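Local coordinates for PUA domain-containing protein (Pyrococcus horikoshii, PDB 3D79), which is of unknown function but carries a PUA domain behind a Pre-PUA-like domain and may bind RNA, at residues Q27-F32 with D72-P76; W93-V99 with D129-E135; H106-G110 with H167-D171; A143-M149 with K161-H167. All coordinates share one frame; numbering follows the deposited sequence.

Contact 1 of 4, residues Q27-F32 with D72-P76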
loop_
_atom_site.group_PDB
_atom_site.type_symbol
_atom_site.label_atom_id
_atom_site.label_comp_id
_atom_site.label_asym_id
_atom_site.label_seq_id
_atom_site.Cartn_x
_atom_site.Cartn_y
_atom_site.Cartn_z
ATOM N N GLN A 27 -9.747 1.731 -9.433
ATOM C CA GLN A 27 -8.364 2.031 -9.055
ATOM C C GLN A 27 -7.598 0.770 -8.652
ATOM O O GLN A 27 -6.491 0.536 -9.127
ATOM C CB GLN A 27 -8.316 3.068 -7.931
ATOM C CG GLN A 27 -8.679 4.483 -8.365
ATOM C CD GLN A 27 -8.634 5.480 -7.217
ATOM O OE1 GLN A 27 -7.699 5.482 -6.414
ATOM N NE2 GLN A 27 -9.643 6.344 -7.143
ATOM N N LEU A 28 -8.204 -0.049 -7.793
ATOM C CA LEU A 28 -7.578 -1.290 -7.341
ATOM C C LEU A 28 -7.333 -2.250 -8.500
ATOM O O LEU A 28 -6.283 -2.887 -8.581
ATOM C CB LEU A 28 -8.447 -1.968 -6.279
ATOM C CG LEU A 28 -8.595 -1.268 -4.925
ATOM C CD1 LEU A 28 -9.694 -1.940 -4.133
ATOM C CD2 LEU A 28 -7.279 -1.274 -4.135
ATOM N N SER A 29 -8.303 -2.337 -9.407
ATOM C CA SER A 29 -8.187 -3.222 -10.564
ATOM C C SER A 29 -7.036 -2.821 -11.482
ATOM O O SER A 29 -6.327 -3.680 -12.006
ATOM C CB SER A 29 -9.509 -3.277 -11.338
ATOM O OG SER A 29 -10.522 -3.880 -10.540
ATOM N N GLN A 30 -6.844 -1.519 -11.660
ATOM C CA GLN A 30 -5.735 -1.036 -12.476
ATOM C C GLN A 30 -4.393 -1.363 -11.822
ATOM O O GLN A 30 -3.458 -1.805 -12.494
ATOM C CB GLN A 30 -5.843 0.465 -12.724
ATOM C CG GLN A 30 -4.786 0.978 -13.695
ATOM C CD GLN A 30 -4.810 2.481 -13.835
ATOM O OE1 GLN A 30 -4.568 3.207 -12.873
ATOM N NE2 GLN A 30 -5.090 2.959 -15.046
ATOM N N MET A 31 -4.319 -1.157 -10.511
ATOM C CA MET A 31 -3.074 -1.344 -9.768
ATOM C C MET A 31 -2.699 -2.811 -9.581
ATOM O O MET A 31 -1.544 -3.190 -9.800
ATOM C CB MET A 31 -3.163 -0.653 -8.411
ATOM C CG MET A 31 -3.284 0.864 -8.498
ATOM S SD MET A 31 -3.125 1.662 -6.895
ATOM C CE MET A 31 -4.666 1.190 -6.096
ATOM N N PHE A 32 -3.672 -3.634 -9.187
ATOM C CA PHE A 32 -3.395 -5.016 -8.764
ATOM C C PHE A 32 -3.923 -6.096 -9.700
ATOM O O PHE A 32 -3.611 -7.279 -9.530
ATOM C CB PHE A 32 -3.965 -5.255 -7.371
ATOM C CG PHE A 32 -3.340 -4.397 -6.318
ATOM C CD1 PHE A 32 -2.047 -4.655 -5.873
ATOM C CD2 PHE A 32 -4.041 -3.328 -5.770
ATOM C CE1 PHE A 32 -1.455 -3.859 -4.897
ATOM C CE2 PHE A 32 -3.463 -2.531 -4.790
ATOM C CZ PHE A 32 -2.165 -2.793 -4.357
ATOM N N ASP A 72 -8.802 11.927 -3.816
ATOM C CA ASP A 72 -9.662 10.932 -4.450
ATOM C C ASP A 72 -8.923 9.631 -4.761
ATOM O O ASP A 72 -9.492 8.726 -5.384
ATOM C CB ASP A 72 -10.335 11.505 -5.708
ATOM C CG ASP A 72 -9.366 11.706 -6.861
ATOM O OD1 ASP A 72 -9.794 11.559 -8.028
ATOM O OD2 ASP A 72 -8.184 12.014 -6.612
ATOM N N LEU A 73 -7.674 9.530 -4.304
ATOM C CA LEU A 73 -6.849 8.351 -4.588
ATOM C C LEU A 73 -6.712 7.432 -3.382
ATOM O O LEU A 73 -6.469 7.892 -2.266
ATOM C CB LEU A 73 -5.458 8.758 -5.090
ATOM C CG LEU A 73 -5.359 9.547 -6.402
ATOM C CD1 LEU A 73 -3.897 9.825 -6.719
ATOM C CD2 LEU A 73 -6.027 8.819 -7.561
ATOM N N ILE A 74 -6.863 6.130 -3.623
ATOM C CA ILE A 74 -6.811 5.146 -2.549
ATOM C C ILE A 74 -5.653 4.157 -2.717
ATOM O O ILE A 74 -5.107 3.984 -3.815
ATOM C CB ILE A 74 -8.163 4.364 -2.386
ATOM C CG1 ILE A 74 -8.542 3.614 -3.665
ATOM C CG2 ILE A 74 -9.295 5.309 -1.992
ATOM C CD1 ILE A 74 -7.911 2.252 -3.803
ATOM N N PHE A 75 -5.295 3.513 -1.612
ATOM C CA PHE A 75 -4.324 2.422 -1.625
ATOM C C PHE A 75 -4.521 1.583 -0.368
ATOM O O PHE A 75 -4.915 2.114 0.665
ATOM C CB PHE A 75 -2.888 2.950 -1.683
ATOM C CG PHE A 75 -1.894 1.935 -2.181
ATOM C CD1 PHE A 75 -1.888 1.550 -3.520
ATOM C CD2 PHE A 75 -0.965 1.361 -1.313
ATOM C CE1 PHE A 75 -0.983 0.607 -3.991
ATOM C CE2 PHE A 75 -0.054 0.420 -1.774
ATOM C CZ PHE A 75 -0.059 0.040 -3.116
ATOM N N PRO A 76 -4.279 0.259 -0.451
ATOM C CA PRO A 76 -4.403 -0.539 0.773
ATOM C C PRO A 76 -3.559 -0.046 1.950
ATOM O O PRO A 76 -2.413 0.373 1.768
ATOM C CB PRO A 76 -3.917 -1.929 0.335
ATOM C CG PRO A 76 -4.205 -1.973 -1.118
ATOM C CD PRO A 76 -3.944 -0.581 -1.619
HETATM O O HOH W 1 -5.080 4.845 -6.451
#
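Q27 OE1 is gripped twice: the backbone N of I74 donates to it over 3.0 Å in a nearly straight bond, and a water donates to it and also to I74 O. Helix 18-32 here crosses the outermost strand, 73-76, of the antiparallel sheet in the Pre-PUA-like domain, the short axes 56° apart. The same amide reaches back past the start of the strand, where Q27 NE2 donates to D72 O at 3.0 Å, in the carbonyl plane and close to the plane of its own amide. Two backbone bonds from one flat group fix which end is oxygen and hold the amide from flipping. Beside and beyond Q27 the contact becomes apolar. L28 CD2 meets I74 CD1 at 3.6 Å, the two side chains crossing at about a right angle, while A37 and M40 of helix 34-40 cover L28 from outside the pair. M31 SD lies at the edge of the F75 ring, 4.8 Å from its centroid, a Met-aromatic contact, and the bend at chi3 (-71°) turns CE toward I74 O. The rings of F32 and F75 meet obliquely, their planes 34° apart. Against the edge of the F32 ring, P76 CD lies 3.8 Å from CE2.

Contact 2 of 4, residues W93-V99 with D129-E135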
loop_
_atom_site.group_PDB
_atom_site.type_symbol
_atom_site.label_atom_id
_atom_site.label_comp_id
_atom_site.label_asym_id
_atom_site.label_seq_id
_atom_site.Cartn_x
_atom_site.Cartn_y
_atom_site.Cartn_z
ATOM N N TRP A 93 3.689 -9.908 -5.718
ATOM C CA TRP A 93 2.521 -9.087 -6.070
ATOM C C TRP A 93 2.842 -7.878 -6.947
ATOM O O TRP A 93 3.983 -7.390 -6.953
ATOM C CB TRP A 93 1.823 -8.605 -4.796
ATOM C CG TRP A 93 0.661 -9.447 -4.357
ATOM C CD1 TRP A 93 0.510 -10.800 -4.512
ATOM C CD2 TRP A 93 -0.495 -8.995 -3.646
ATOM N NE1 TRP A 93 -0.681 -11.210 -3.960
ATOM C CE2 TRP A 93 -1.314 -10.123 -3.416
ATOM C CE3 TRP A 93 -0.920 -7.740 -3.179
ATOM C CZ2 TRP A 93 -2.541 -10.037 -2.747
ATOM C CZ3 TRP A 93 -2.142 -7.656 -2.511
ATOM C CH2 TRP A 93 -2.935 -8.799 -2.302
ATOM N N PRO A 94 1.831 -7.372 -7.680
ATOM C CA PRO A 94 2.006 -6.109 -8.383
ATOM C C PRO A 94 2.215 -4.977 -7.384
ATOM O O PRO A 94 1.737 -5.057 -6.241
ATOM C CB PRO A 94 0.671 -5.901 -9.117
ATOM C CG PRO A 94 -0.054 -7.185 -9.039
ATOM C CD PRO A 94 0.479 -7.935 -7.869
ATOM N N ARG A 95 2.937 -3.952 -7.828
ATOM C CA ARG A 95 3.240 -2.742 -7.047
ATOM C C ARG A 95 4.132 -2.985 -5.827
ATOM O O ARG A 95 4.224 -2.134 -4.946
ATOM C CB ARG A 95 1.963 -1.994 -6.633
ATOM C CG ARG A 95 1.091 -1.528 -7.792
ATOM C CD ARG A 95 1.849 -0.587 -8.730
ATOM N NE ARG A 95 1.009 -0.067 -9.810
ATOM C CZ ARG A 95 0.268 1.036 -9.738
ATOM N NH1 ARG A 95 0.226 1.762 -8.623
ATOM N NH2 ARG A 95 -0.451 1.406 -10.791
ATOM N N ARG A 96 4.796 -4.138 -5.793
ATOM C CA ARG A 96 5.700 -4.482 -4.701
ATOM C C ARG A 96 7.063 -3.814 -4.832
ATOM O O ARG A 96 7.598 -3.631 -5.933
ATOM C CB ARG A 96 5.905 -6.003 -4.617
ATOM C CG ARG A 96 6.908 -6.530 -5.632
ATOM C CD ARG A 96 7.015 -8.046 -5.605
ATOM N NE ARG A 96 7.869 -8.537 -6.688
ATOM C CZ ARG A 96 7.470 -8.717 -7.946
ATOM N NH1 ARG A 96 6.217 -8.447 -8.307
ATOM N NH2 ARG A 96 8.331 -9.158 -8.857
ATOM N N VAL A 97 7.605 -3.459 -3.676
ATOM C CA VAL A 97 9.006 -3.086 -3.527
ATOM C C VAL A 97 9.538 -3.961 -2.404
ATOM O O VAL A 97 9.090 -3.856 -1.261
ATOM C CB VAL A 97 9.155 -1.589 -3.181
ATOM C CG1 VAL A 97 10.621 -1.245 -2.962
ATOM C CG2 VAL A 97 8.549 -0.732 -4.293
ATOM N N VAL A 98 10.464 -4.860 -2.737
ATOM C CA VAL A 98 10.977 -5.824 -1.760
ATOM C C VAL A 98 12.341 -5.373 -1.253
ATOM O O VAL A 98 13.236 -5.109 -2.056
ATOM C CB VAL A 98 11.091 -7.243 -2.365
ATOM C CG1 VAL A 98 11.345 -8.254 -1.263
ATOM C CG2 VAL A 98 9.806 -7.592 -3.120
ATOM N N VAL A 99 12.479 -5.292 0.070
ATOM C CA VAL A 99 13.721 -4.825 0.705
ATOM C C VAL A 99 14.428 -5.906 1.527
ATOM O O VAL A 99 13.799 -6.870 1.991
ATOM C CB VAL A 99 13.501 -3.555 1.594
ATOM C CG1 VAL A 99 12.958 -2.399 0.764
ATOM C CG2 VAL A 99 12.608 -3.846 2.788
ATOM N N ASP A 129 3.642 6.100 -9.177
ATOM C CA ASP A 129 2.734 5.013 -8.776
ATOM C C ASP A 129 2.748 4.805 -7.272
ATOM O O ASP A 129 3.806 4.900 -6.636
ATOM C CB ASP A 129 3.136 3.687 -9.443
ATOM C CG ASP A 129 2.699 3.580 -10.902
ATOM O OD1 ASP A 129 2.020 4.493 -11.425
ATOM O OD2 ASP A 129 3.032 2.551 -11.529
ATOM N N PHE A 130 1.578 4.505 -6.705
ATOM C CA PHE A 130 1.484 3.997 -5.342
ATOM C C PHE A 130 2.127 2.618 -5.312
ATOM O O PHE A 130 1.898 1.802 -6.208
ATOM C CB PHE A 130 0.025 3.816 -4.927
ATOM C CG PHE A 130 -0.625 5.044 -4.369
ATOM C CD1 PHE A 130 0.021 5.838 -3.424
ATOM C CD2 PHE A 130 -1.914 5.381 -4.761
ATOM C CE1 PHE A 130 -0.604 6.968 -2.897
ATOM C CE2 PHE A 130 -2.546 6.503 -4.244
ATOM C CZ PHE A 130 -1.890 7.299 -3.305
ATOM N N VAL A 131 2.922 2.357 -4.280
ATOM C CA VAL A 131 3.576 1.056 -4.121
ATOM C C VAL A 131 3.480 0.608 -2.666
ATOM O O VAL A 131 3.222 1.421 -1.780
ATOM C CB VAL A 131 5.072 1.093 -4.552
ATOM C CG1 VAL A 131 5.205 1.357 -6.065
ATOM C CG2 VAL A 131 5.873 2.109 -3.729
ATOM N N PHE A 132 3.670 -0.685 -2.414
ATOM C CA PHE A 132 3.884 -1.133 -1.046
ATOM C C PHE A 132 5.282 -1.712 -0.899
ATOM O O PHE A 132 5.894 -2.143 -1.881
ATOM C CB PHE A 132 2.819 -2.139 -0.571
ATOM C CG PHE A 132 2.887 -3.465 -1.261
ATOM C CD1 PHE A 132 3.645 -4.502 -0.729
ATOM C CD2 PHE A 132 2.191 -3.681 -2.449
ATOM C CE1 PHE A 132 3.722 -5.732 -1.377
ATOM C CE2 PHE A 132 2.253 -4.912 -3.093
ATOM C CZ PHE A 132 3.024 -5.934 -2.555
ATOM N N VAL A 133 5.766 -1.712 0.337
ATOM C CA VAL A 133 7.116 -2.146 0.662
ATOM C C VAL A 133 7.011 -3.388 1.534
ATOM O O VAL A 133 6.306 -3.376 2.537
ATOM C CB VAL A 133 7.889 -1.043 1.421
ATOM C CG1 VAL A 133 9.338 -1.469 1.664
ATOM C CG2 VAL A 133 7.835 0.283 0.650
ATOM N N VAL A 134 7.705 -4.454 1.138
ATOM C CA VAL A 134 7.710 -5.701 1.916
ATOM C C VAL A 134 9.134 -6.184 2.124
ATOM O O VAL A 134 9.986 -5.970 1.265
ATOM C CB VAL A 134 6.892 -6.833 1.232
ATOM C CG1 VAL A 134 5.404 -6.604 1.439
ATOM C CG2 VAL A 134 7.247 -6.951 -0.250
ATOM N N GLU A 135 9.380 -6.847 3.251
ATOM C CA GLU A 135 10.699 -7.422 3.517
ATOM C C GLU A 135 10.779 -8.845 2.971
ATOM O O GLU A 135 9.782 -9.564 2.953
ATOM C CB GLU A 135 11.075 -7.348 5.005
ATOM C CG GLU A 135 10.032 -7.857 5.999
ATOM C CD GLU A 135 9.999 -9.378 6.127
ATOM O OE1 GLU A 135 8.904 -9.925 6.362
ATOM O OE2 GLU A 135 11.060 -10.026 5.983
HETATM O O HOH W 2 -0.824 4.497 -8.437
#
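R95 and D129 lie face on: guanidinium and carboxylate planes are only 7° apart, with D129 OD2 above the centre of the guanidinium. No N-H points at that oxygen, and the long salt bridge, 3.7 Å from R95 NE to D129 OD2, works through charge alone; D129 OD2 also accepts a bond from K126 N. The guanidinium spends its edge elsewhere, NH1 donating to F130 O over 2.9 Å, in the carbonyl plane and on a lone pair, and to a water shared with F130 N. A leucine at R95 would probably leave F130 O without this donor and the D129 carboxylate without the positive charge stacked on it. The F132 ring turns back under the type II turn from W93 to R96, since CG sits between the backbone N and carbonyl carbon (chi1 68°). R96 CA lies over one face, 3.9 Å from the centroid, a CH-pi contact, and W93 CB comes to the ring edge, 3.7 Å from F132 CZ. Farther along, V97 CG2 touches V131 CB, and V99 CG1 meets V133 CG1 at 3.8 Å on the same face; V98 and V134 pair on the other. F132 N to R95 O opens the backbone ladder, and V99 N to V134 O closes it at 2.8 Å. This is a parallel pair, 96-99 beside 130-135, within the mixed sheet of the PUA domain, a fold known as a beta pseudo-barrel.

Contact 3 of 4, residues H106-G110 with H167-D171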
loop_
_atom_site.group_PDB
_atom_site.type_symbol
_atom_site.label_atom_id
_atom_site.label_comp_id
_atom_site.label_asym_id
_atom_site.label_seq_id
_atom_site.Cartn_x
_atom_site.Cartn_y
_atom_site.Cartn_z
ATOM N N HIS A 106 15.100 0.927 9.599
ATOM C CA HIS A 106 15.060 2.313 9.137
ATOM C C HIS A 106 13.655 2.701 8.672
ATOM O O HIS A 106 13.127 3.737 9.076
ATOM C CB HIS A 106 16.071 2.528 8.015
ATOM C CG HIS A 106 17.490 2.343 8.447
ATOM N ND1 HIS A 106 18.205 3.332 9.085
ATOM C CD2 HIS A 106 18.323 1.280 8.348
ATOM C CE1 HIS A 106 19.421 2.890 9.353
ATOM N NE2 HIS A 106 19.518 1.647 8.918
ATOM N N ILE A 107 13.056 1.850 7.838
ATOM C CA ILE A 107 11.708 2.089 7.305
ATOM C C ILE A 107 10.640 2.122 8.409
ATOM O O ILE A 107 9.734 2.959 8.387
ATOM C CB ILE A 107 11.354 1.051 6.207
ATOM C CG1 ILE A 107 12.291 1.237 5.006
ATOM C CG2 ILE A 107 9.877 1.161 5.774
ATOM C CD1 ILE A 107 12.410 0.011 4.106
ATOM N N LEU A 108 10.753 1.218 9.379
ATOM C CA LEU A 108 9.811 1.201 10.496
ATOM C C LEU A 108 9.965 2.414 11.427
ATOM O O LEU A 108 9.075 2.700 12.239
ATOM C CB LEU A 108 9.919 -0.118 11.274
ATOM C CG LEU A 108 9.505 -1.391 10.523
ATOM C CD1 LEU A 108 9.710 -2.605 11.415
ATOM C CD2 LEU A 108 8.047 -1.318 10.038
ATOM N N ASN A 109 11.091 3.115 11.289
ATOM C CA ASN A 109 11.382 4.343 12.044
ATOM C C ASN A 109 11.058 5.625 11.257
ATOM O O ASN A 109 11.338 6.733 11.725
ATOM C CB ASN A 109 12.850 4.336 12.518
ATOM C CG ASN A 109 13.231 5.585 13.327
ATOM O OD1 ASN A 109 14.141 6.335 12.952
ATOM N ND2 ASN A 109 12.532 5.810 14.432
ATOM N N GLY A 110 10.465 5.478 10.070
ATOM C CA GLY A 110 10.025 6.640 9.286
ATOM C C GLY A 110 10.908 7.049 8.116
ATOM O O GLY A 110 10.664 8.084 7.479
ATOM N N HIS A 167 2.938 6.086 4.736
ATOM C CA HIS A 167 2.337 5.361 5.844
ATOM C C HIS A 167 3.175 4.111 6.073
ATOM O O HIS A 167 3.499 3.395 5.125
ATOM C CB HIS A 167 0.858 5.035 5.541
ATOM C CG HIS A 167 0.253 4.000 6.442
ATOM N ND1 HIS A 167 -0.574 2.999 5.974
ATOM C CD2 HIS A 167 0.352 3.809 7.779
ATOM C CE1 HIS A 167 -0.949 2.233 6.983
ATOM N NE2 HIS A 167 -0.398 2.699 8.088
ATOM N N HIS A 168 3.552 3.868 7.323
ATOM C CA HIS A 168 4.339 2.685 7.658
ATOM C C HIS A 168 3.828 2.010 8.919
ATOM O O HIS A 168 3.155 2.640 9.741
ATOM C CB HIS A 168 5.833 3.025 7.779
ATOM C CG HIS A 168 6.162 3.967 8.900
ATOM N ND1 HIS A 168 6.403 3.539 10.189
ATOM C CD2 HIS A 168 6.319 5.312 8.915
ATOM C CE1 HIS A 168 6.681 4.583 10.952
ATOM N NE2 HIS A 168 6.628 5.671 10.205
ATOM N N ALA A 169 4.132 0.719 9.059
ATOM C CA ALA A 169 3.798 -0.006 10.279
ATOM C C ALA A 169 4.454 0.714 11.461
ATOM O O ALA A 169 5.571 1.227 11.337
ATOM C CB ALA A 169 4.265 -1.458 10.191
ATOM N N ARG A 170 3.744 0.763 12.587
ATOM C CA ARG A 170 4.174 1.487 13.802
ATOM C C ARG A 170 3.873 2.994 13.816
ATOM O O ARG A 170 4.114 3.651 14.832
ATOM C CB ARG A 170 5.662 1.266 14.118
ATOM C CG ARG A 170 6.085 -0.177 14.308
ATOM C CD ARG A 170 7.531 -0.210 14.753
ATOM N NE ARG A 170 8.081 -1.560 14.774
ATOM C CZ ARG A 170 9.352 -1.843 15.043
ATOM N NH1 ARG A 170 10.215 -0.869 15.314
ATOM N NH2 ARG A 170 9.764 -3.104 15.036
ATOM N N ASP A 171 3.365 3.549 12.714
ATOM C CA ASP A 171 2.981 4.967 12.715
ATOM C C ASP A 171 1.599 5.176 13.356
ATOM O O ASP A 171 0.992 4.225 13.856
ATOM C CB ASP A 171 3.113 5.617 11.317
ATOM C CG ASP A 171 1.992 5.231 10.354
ATOM O OD1 ASP A 171 1.022 4.557 10.751
ATOM O OD2 ASP A 171 2.085 5.627 9.172
#
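I107 sets its carbonyl oxygen over one face of the H168 imidazole, 3.7 Å from H168 CG, where the last turn of helix 104-108 meets the type II turn from H168 to D171 in the PUA domain. L108 follows with the broadest contact. Its CD2 rests 3.8 Å from A169 CB, and CD1 lies over a face of the R170 guanidinium, 3.7 Å from R170 NH2; the two side chains cross at about a right angle. The carbonyl oxygen of L108 comes obliquely to the imidazole, 3.3 Å from H168 CE1, but is not hydrogen-bonded to it. G110 ends the helix in a Schellman motif, its N joining I107 O above the same ring face. Positive phi (102°) calls for glycine here, where a CB would press on the preceding carbonyl. D171 CB covers the opposite face of H168, leaving the ring sandwiched between the helix end and the turn. Replacing H168 with an alanine is likely to open a gap under the Schellman turn and leave A169 O without its imidazole donor. That donor is H168 ND1, which reaches A169 O over 2.7 Å from above the carbonyl plane, 46° out of it.

Contact 4 of 4, residues A143-M149 with K161-H167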
loop_
_atom_site.group_PDB
_atom_site.type_symbol
_atom_site.label_atom_id
_atom_site.label_comp_id
_atom_site.label_asym_id
_atom_site.label_seq_id
_atom_site.Cartn_x
_atom_site.Cartn_y
_atom_site.Cartn_z
ATOM N N ALA A 143 5.341 -0.743 4.752
ATOM C CA ALA A 143 4.989 0.627 4.376
ATOM C C ALA A 143 4.288 0.697 3.034
ATOM O O ALA A 143 4.326 -0.247 2.247
ATOM C CB ALA A 143 6.253 1.493 4.331
ATOM N N ILE A 144 3.660 1.844 2.785
ATOM C CA ILE A 144 3.146 2.174 1.469
ATOM C C ILE A 144 3.671 3.554 1.098
ATOM O O ILE A 144 4.043 4.343 1.984
ATOM C CB ILE A 144 1.591 2.123 1.396
ATOM C CG1 ILE A 144 0.948 3.091 2.393
ATOM C CG2 ILE A 144 1.085 0.685 1.647
ATOM C CD1 ILE A 144 -0.535 3.354 2.127
ATOM N N GLY A 145 3.718 3.837 -0.195
ATOM C CA GLY A 145 4.258 5.115 -0.649
ATOM C C GLY A 145 4.182 5.347 -2.138
ATOM O O GLY A 145 3.462 4.655 -2.862
ATOM N N ILE A 146 4.937 6.345 -2.583
ATOM C CA ILE A 146 4.958 6.758 -3.972
ATOM C C ILE A 146 6.324 6.455 -4.564
ATOM O O ILE A 146 7.356 6.841 -3.995
ATOM C CB ILE A 146 4.671 8.277 -4.108
ATOM C CG1 ILE A 146 3.341 8.626 -3.430
ATOM C CG2 ILE A 146 4.688 8.697 -5.585
ATOM C CD1 ILE A 146 3.030 10.115 -3.374
ATOM N N ALA A 147 6.322 5.762 -5.699
ATOM C CA ALA A 147 7.551 5.436 -6.413
ATOM C C ALA A 147 8.225 6.693 -6.948
ATOM O O ALA A 147 7.580 7.535 -7.578
ATOM C CB ALA A 147 7.262 4.489 -7.549
ATOM N N LEU A 148 9.522 6.813 -6.673
ATOM C CA LEU A 148 10.344 7.914 -7.204
ATOM C C LEU A 148 11.224 7.424 -8.351
ATOM O O LEU A 148 11.953 8.206 -8.984
ATOM C CB LEU A 148 11.200 8.535 -6.094
ATOM C CG LEU A 148 10.494 8.994 -4.813
ATOM C CD1 LEU A 148 11.510 9.437 -3.785
ATOM C CD2 LEU A 148 9.470 10.085 -5.079
ATOM N N MET A 149 11.153 6.119 -8.606
ATOM C CA MET A 149 11.835 5.463 -9.715
ATOM C C MET A 149 10.866 4.455 -10.329
ATOM O O MET A 149 9.934 4.004 -9.663
ATOM C CB MET A 149 13.061 4.693 -9.214
ATOM C CG MET A 149 14.145 5.525 -8.544
ATOM S SD MET A 149 15.355 4.440 -7.763
ATOM C CE MET A 149 16.665 5.608 -7.377
ATOM N N LYS A 161 17.035 7.738 -3.782
ATOM C CA LYS A 161 15.771 7.443 -3.093
ATOM C C LYS A 161 14.765 6.811 -4.046
ATOM O O LYS A 161 14.504 7.336 -5.141
ATOM C CB LYS A 161 15.152 8.692 -2.455
ATOM C CG LYS A 161 14.094 8.335 -1.388
ATOM C CD LYS A 161 13.459 9.558 -0.710
ATOM C CE LYS A 161 14.426 10.251 0.254
ATOM N NZ LYS A 161 15.119 9.329 1.197
ATOM N N ALA A 162 14.179 5.700 -3.602
ATOM C CA ALA A 162 13.296 4.904 -4.443
ATOM C C ALA A 162 11.813 5.093 -4.151
ATOM O O ALA A 162 10.994 5.084 -5.072
ATOM C CB ALA A 162 13.665 3.444 -4.331
ATOM N N VAL A 163 11.466 5.238 -2.875
ATOM C CA VAL A 163 10.057 5.362 -2.479
ATOM C C VAL A 163 9.875 6.426 -1.410
ATOM O O VAL A 163 10.540 6.387 -0.378
ATOM C CB VAL A 163 9.489 4.023 -1.930
ATOM C CG1 VAL A 163 8.017 4.169 -1.529
ATOM C CG2 VAL A 163 9.654 2.893 -2.948
ATOM N N LYS A 164 8.969 7.370 -1.669
ATOM C CA LYS A 164 8.519 8.308 -0.647
ATOM C C LYS A 164 7.424 7.639 0.175
ATOM O O LYS A 164 6.308 7.450 -0.318
ATOM C CB LYS A 164 7.991 9.607 -1.287
ATOM C CG LYS A 164 7.631 10.698 -0.279
ATOM C CD LYS A 164 8.908 11.307 0.309
ATOM C CE LYS A 164 8.626 12.042 1.590
ATOM N NZ LYS A 164 9.869 12.251 2.371
ATOM N N VAL A 165 7.748 7.276 1.414
ATOM C CA VAL A 165 6.796 6.593 2.297
ATOM C C VAL A 165 5.733 7.571 2.805
ATOM O O VAL A 165 6.053 8.698 3.200
ATOM C CB VAL A 165 7.506 5.879 3.468
ATOM C CG1 VAL A 165 6.488 5.292 4.449
ATOM C CG2 VAL A 165 8.423 4.781 2.927
ATOM N N ILE A 166 4.473 7.143 2.765
ATOM C CA ILE A 166 3.363 7.970 3.255
ATOM C C ILE A 166 2.655 7.360 4.470
ATOM O O ILE A 166 1.869 8.028 5.144
ATOM C CB ILE A 166 2.332 8.298 2.129
ATOM C CG1 ILE A 166 1.581 7.036 1.674
ATOM C CG2 ILE A 166 3.019 9.009 0.957
ATOM C CD1 ILE A 166 0.454 7.310 0.664
ATOM N N HIS A 167 2.938 6.086 4.736
ATOM C CA HIS A 167 2.337 5.361 5.844
ATOM C C HIS A 167 3.175 4.111 6.073
ATOM O O HIS A 167 3.499 3.395 5.125
ATOM C CB HIS A 167 0.858 5.035 5.541
ATOM C CG HIS A 167 0.253 4.000 6.442
ATOM N ND1 HIS A 167 -0.574 2.999 5.974
ATOM C CD2 HIS A 167 0.352 3.809 7.779
ATOM C CE1 HIS A 167 -0.949 2.233 6.983
ATOM N NE2 HIS A 167 -0.398 2.699 8.088
#
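A143 CB touches V165 CG1 at 3.8 Å, and on the face that carries I144 and H167, I144 CG1 packs 3.7 Å from H167 CB. In the PUA-domain sheet, strand 141-147 pairs antiparallel with 161-165 and, past the corner at I166, with 167-168; at that corner I166 and H167 both face I144 in a classic beta bulge. I144 CD1 arrives at the edge of the H167 imidazole, in its plane, near ND1, a nitrogen buried here with no partner in the model. Next to the bulge the backbones close in, G145 and V165 lying 4.2 Å apart at their CA atoms; a CB on G145 would collide with K164 O and V163 CG1, which explains the glycine. I144 O serves the bulge twice, accepting a sound bond from I166 N at 2.9 Å and a weak one from H167 N. Beyond it, I146 and K164 exchange both backbone bonds. A second classic bulge, A162 and V163 opposite V113, interrupts the pairing of 161-165 with strand 113-114. Outward, M149 SD reaches A162 CB at 4.0 Å, its chain extended past CG (chi2 170°). L148 and K161 run side by side in the same direction, L148 CD1 3.6 Å from K161 CD, while K164 NZ makes a salt bridge to D112. At this outer end the ladder closes with L148 N donating to A162 O over 2.8 Å.

Overall arrangement
Contact 1 belongs to the Pre-PUA-like domain, the other three to the PUA domain. All are partly buried, contact 2 nearest the chain's centre and contact 3 farthest. Contacts 2 and 4 hold neighbouring strands of one sheet through backbone ladders, one parallel, one antiparallel and bulged. Contact 3 shares H167 with contact 4 but joins a helix end to a turn by faces of flat groups, without cross-segment hydrogen bonds. Contact 1 sets a side-chain amide on an edge strand's backbone, beside an apolar cluster. Its F75 packs on F130, the V131 carbonyl and I144, so the two domains meet around this ring. Lysines of contact 4 and R170 of contact 3 lie at the surface; R95 and D129 are partly covered.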